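Local coordinates for family 88 glycosyl hydrolase (Bacteroides thetaiotaomicron, PDB 5NOA), which probably acts as a polysaccharide lyase that removes rhamnose caps from complex arabinogalactan proteins, although its family is generally assigned hydrolase activity, at residues Ala190-Asp193 with Ser194-Asp198; Trp225-Gly228 with Asp229-Leu233. All coordinates share one frame; numbering follows the deposited sequence. Where two conformers were deposited one is given.

Contact 1. Residues Ala190-Asp193 with Ser194-Asp198; sequences AYAD and SIMYD
Asp193 and Tyr197 lie side by side one turn apart and point the same way. Both side chains have CG anti to the backbone N (chi1 -161° and -175°), which brings the carboxylate alongside the root of the ring. Asp193 OD1 sits 3.5 Å from Tyr197 CB, and the carboxylate and ring planes are only 19° apart. Asp193 OD1 also forms a salt bridge with Arg256, which makes a cation-pi contact with Tyr197. Tyr197 OH bonds to Thr259. Replacing this aspartate by an alanine is likely to leave Arg256 without its carboxylate mate and to open a gap beside the Tyr197 ring. On another side of the helix, Ile195 CG1 lies over one face of the Tyr191 ring, a CH-pi contact 4.3 Å from the centroid. Ser194 OG stands between its own backbone N and carbonyl carbon. From there it donates to Tyr191 O at 2.7 Å. The same oxygen accepts Ile195 N. Met196 CE touches Ala192 CB at 3.8 Å. Tyr197 N still bonds to Asp193 O at 3.0 Å, but Tyr197 itself leaves helical geometry. This is the C-terminal turn of helix 180-196, leading into a short, weakly bonded strand at about 197-198, which pairs antiparallel with 203-204.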
# COMPACT_ATOMS: atom_id res chain seq x y z
N ALA A 190 -15.91 -3.50 -6.23
CA ALA A 190 -17.03 -4.36 -5.91
C ALA A 190 -16.72 -5.79 -6.33
O ALA A 190 -17.06 -6.76 -5.60
CB ALA A 190 -18.31 -3.84 -6.56
N TYR A 191 -16.08 -5.98 -7.49
CA TYR A 191 -15.66 -7.31 -7.90
C TYR A 191 -14.70 -7.94 -6.93
O TYR A 191 -14.91 -9.03 -6.44
CB TYR A 191 -14.98 -7.26 -9.27
CG TYR A 191 -14.41 -8.59 -9.64
CD1 TYR A 191 -15.24 -9.57 -10.13
CD2 TYR A 191 -13.06 -8.89 -9.43
CE1 TYR A 191 -14.77 -10.83 -10.43
CE2 TYR A 191 -12.57 -10.14 -9.74
CZ TYR A 191 -13.44 -11.10 -10.23
OH TYR A 191 -12.96 -12.34 -10.51
N ALA A 192 -13.64 -7.21 -6.58
CA ALA A 192 -12.64 -7.73 -5.66
C ALA A 192 -13.28 -8.12 -4.31
O ALA A 192 -12.96 -9.17 -3.74
CB ALA A 192 -11.54 -6.71 -5.44
N ASP A 193 -14.13 -7.25 -3.82
CA ASP A 193 -14.78 -7.48 -2.53
C ASP A 193 -15.65 -8.72 -2.59
O ASP A 193 -15.65 -9.52 -1.66
CB ASP A 193 -15.60 -6.21 -2.19
CG ASP A 193 -15.96 -6.08 -0.71
OD1 ASP A 193 -15.10 -5.69 0.08
OD2 ASP A 193 -17.09 -6.38 -0.37
N SER A 194 -16.36 -8.91 -3.71
CA SER A 194 -17.26 -10.03 -3.86
C SER A 194 -16.51 -11.35 -3.79
O SER A 194 -17.08 -12.33 -3.30
CB SER A 194 -18.09 -9.93 -5.13
OG SER A 194 -17.33 -10.26 -6.29
N ILE A 195 -15.25 -11.38 -4.24
CA ILE A 195 -14.51 -12.64 -4.25
C ILE A 195 -13.63 -12.82 -2.99
O ILE A 195 -13.52 -13.91 -2.46
CB ILE A 195 -13.61 -12.74 -5.49
CG1 ILE A 195 -14.44 -12.75 -6.80
CG2 ILE A 195 -12.68 -13.94 -5.36
CD1 ILE A 195 -15.41 -13.89 -6.94
N MET A 196 -13.06 -11.76 -2.48
CA MET A 196 -12.02 -11.86 -1.48
C MET A 196 -12.43 -11.44 -0.08
O MET A 196 -11.75 -11.83 0.87
CB MET A 196 -10.76 -11.05 -1.88
CG MET A 196 -9.92 -11.74 -2.92
SD MET A 196 -8.65 -10.67 -3.57
CE MET A 196 -9.52 -9.88 -4.87
N TYR A 197 -13.48 -10.64 0.08
CA TYR A 197 -13.85 -10.19 1.41
C TYR A 197 -14.63 -11.26 2.12
O TYR A 197 -15.60 -11.77 1.60
CB TYR A 197 -14.64 -8.89 1.34
CG TYR A 197 -14.93 -8.32 2.69
CD1 TYR A 197 -13.93 -7.84 3.50
CD2 TYR A 197 -16.23 -8.24 3.15
CE1 TYR A 197 -14.20 -7.28 4.74
CE2 TYR A 197 -16.52 -7.71 4.37
CZ TYR A 197 -15.51 -7.23 5.18
OH TYR A 197 -15.81 -6.69 6.41
N ASP A 198 -14.20 -11.61 3.32
CA ASP A 198 -14.92 -12.55 4.17
C ASP A 198 -15.76 -11.72 5.13
O ASP A 198 -15.22 -11.09 6.03
CB ASP A 198 -13.93 -13.43 4.94
CG ASP A 198 -14.58 -14.50 5.81
OD1 ASP A 198 -15.45 -14.20 6.58
OD2 ASP A 198 -14.20 -15.67 5.69

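Contact 2. Residues Trp225-Gly228 with Asp229-Leu233; sequences WARG and DGWVL
Trp225 O accepts the backbone N-H of Asp229 at 3.0 Å, a nearly straight bond with an N-H...O angle of 167°. Trp225 holds the N-cap position. One face of its indole, near the rim, is met by Arg227 CB and Gly228 N. Trp225 NE1 bonds to Gln339. Ala226 is the first helical residue, and its O receives Gly230 N at 2.8 Å. This is the N-terminal turn of helix 226-242, in a fold consistent with the (alpha/alpha)6 barrel of family 88. Arg227 follows, with its O bonded to Trp231 N at 2.9 Å. Its side chain was modelled in two conformers, and what follows holds for the one given here. It runs beside that of Trp231, and both point the same way. Arg227 CG meets Trp231 NE1 at 3.3 Å. The bend at chi3 (66°) presents the guanidinium edge to Trp231 NE1, with its plane 83° from that of the indole. Trp225 CZ2 lies over one guanidinium face, near its rim. Arg227 NH1 reaches Gln339 O and Ser290. At Gly228 the O accepts Val232 N at 3.3 Å, and Val232 CG2 lies 3.4 Å from that same O. Gly228 CA comes to the edge of the Trp231 indole, near its plane. Trp231 also meets the rings of Tyr163 and Phe294, while the carboxylate of Asp229 turns to Tyr204 N through OD2.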
# COMPACT_ATOMS: atom_id res chain seq x y z
N TRP A 225 -3.53 -13.26 4.69
CA TRP A 225 -2.14 -12.84 4.60
C TRP A 225 -2.05 -11.40 5.06
O TRP A 225 -2.71 -10.50 4.52
CB TRP A 225 -1.71 -12.93 3.16
CG TRP A 225 -0.29 -12.64 2.88
CD1 TRP A 225 0.78 -12.83 3.68
CD2 TRP A 225 0.23 -12.17 1.64
NE1 TRP A 225 1.94 -12.48 3.04
CE2 TRP A 225 1.64 -12.13 1.77
CE3 TRP A 225 -0.34 -11.81 0.45
CZ2 TRP A 225 2.48 -11.67 0.77
CZ3 TRP A 225 0.50 -11.35 -0.57
CH2 TRP A 225 1.89 -11.32 -0.39
N ALA A 226 -1.16 -11.15 6.02
CA ALA A 226 -1.02 -9.82 6.59
C ALA A 226 -0.65 -8.79 5.55
O ALA A 226 -1.27 -7.73 5.51
CB ALA A 226 0.02 -9.83 7.70
N ARG A 227 0.37 -9.03 4.73
CA ARG A 227 0.70 -8.00 3.75
C ARG A 227 -0.48 -7.73 2.83
O ARG A 227 -0.73 -6.59 2.50
CB ARG A 227 1.98 -8.29 2.96
CG ARG A 227 2.26 -7.15 1.99
CD ARG A 227 3.68 -7.06 1.45
NE ARG A 227 4.09 -8.16 0.59
CZ ARG A 227 5.09 -9.02 0.83
NH1 ARG A 227 5.75 -9.00 1.98
NH2 ARG A 227 5.39 -9.94 -0.08
N GLY A 228 -1.21 -8.77 2.46
CA GLY A 228 -2.41 -8.62 1.60
C GLY A 228 -3.42 -7.62 2.18
O GLY A 228 -3.88 -6.69 1.52
N ASP A 229 -3.78 -7.86 3.44
CA ASP A 229 -4.69 -6.95 4.09
C ASP A 229 -4.09 -5.57 4.34
O ASP A 229 -4.83 -4.58 4.35
CB ASP A 229 -5.28 -7.56 5.35
CG ASP A 229 -6.35 -8.51 5.01
OD1 ASP A 229 -6.01 -9.66 4.55
OD2 ASP A 229 -7.54 -8.14 5.12
N GLY A 230 -2.79 -5.52 4.55
CA GLY A 230 -2.11 -4.24 4.66
C GLY A 230 -2.27 -3.40 3.42
O GLY A 230 -2.60 -2.23 3.50
N TRP A 231 -2.07 -4.01 2.26
CA TRP A 231 -2.26 -3.31 1.01
C TRP A 231 -3.67 -2.74 0.93
O TRP A 231 -3.88 -1.59 0.53
CB TRP A 231 -2.08 -4.20 -0.22
CG TRP A 231 -0.69 -4.72 -0.49
CD1 TRP A 231 -0.34 -6.02 -0.52
CD2 TRP A 231 0.47 -3.99 -0.93
NE1 TRP A 231 0.96 -6.16 -0.92
CE2 TRP A 231 1.48 -4.93 -1.17
CE3 TRP A 231 0.76 -2.65 -1.15
CZ2 TRP A 231 2.75 -4.58 -1.62
CZ3 TRP A 231 2.02 -2.31 -1.63
CH2 TRP A 231 3.00 -3.28 -1.83
N VAL A 232 -4.66 -3.52 1.33
CA VAL A 232 -6.04 -3.09 1.18
C VAL A 232 -6.35 -1.93 2.12
O VAL A 232 -6.98 -0.94 1.72
CB VAL A 232 -7.04 -4.24 1.38
CG1 VAL A 232 -8.47 -3.72 1.20
CG2 VAL A 232 -6.78 -5.40 0.43
N LEU A 233 -5.96 -2.05 3.38
CA LEU A 233 -6.29 -0.99 4.34
C LEU A 233 -5.60 0.32 3.93
O LEU A 233 -6.21 1.39 3.99
CB LEU A 233 -5.89 -1.38 5.76
CG LEU A 233 -6.37 -0.42 6.83
CD1 LEU A 233 -7.85 -0.63 7.09
CD2 LEU A 233 -5.62 -0.64 8.15

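How the contacts relate
The two contacts do not touch. Their centres are 14 Å apart and their nearest atoms about 7 Å. Contact 1 closes helix 180-196 near the surface, about 18 Å from the chain centre. Contact 2 opens helix 226-242 in the interior, about 8 Å from that centre. Tyr204 links them: its ring meets Tyr197 of contact 1, and its backbone N bonds to Asp229 OD2 of contact 2. Helix 250-266 lies against both, giving Arg256 and Thr259 to the first and Phe257 and Leu260 to the second. Ala159 is a further shared neighbour, touched by Met196 and by Val232. Phe224, touched by Asp198 and by Asp229, is another.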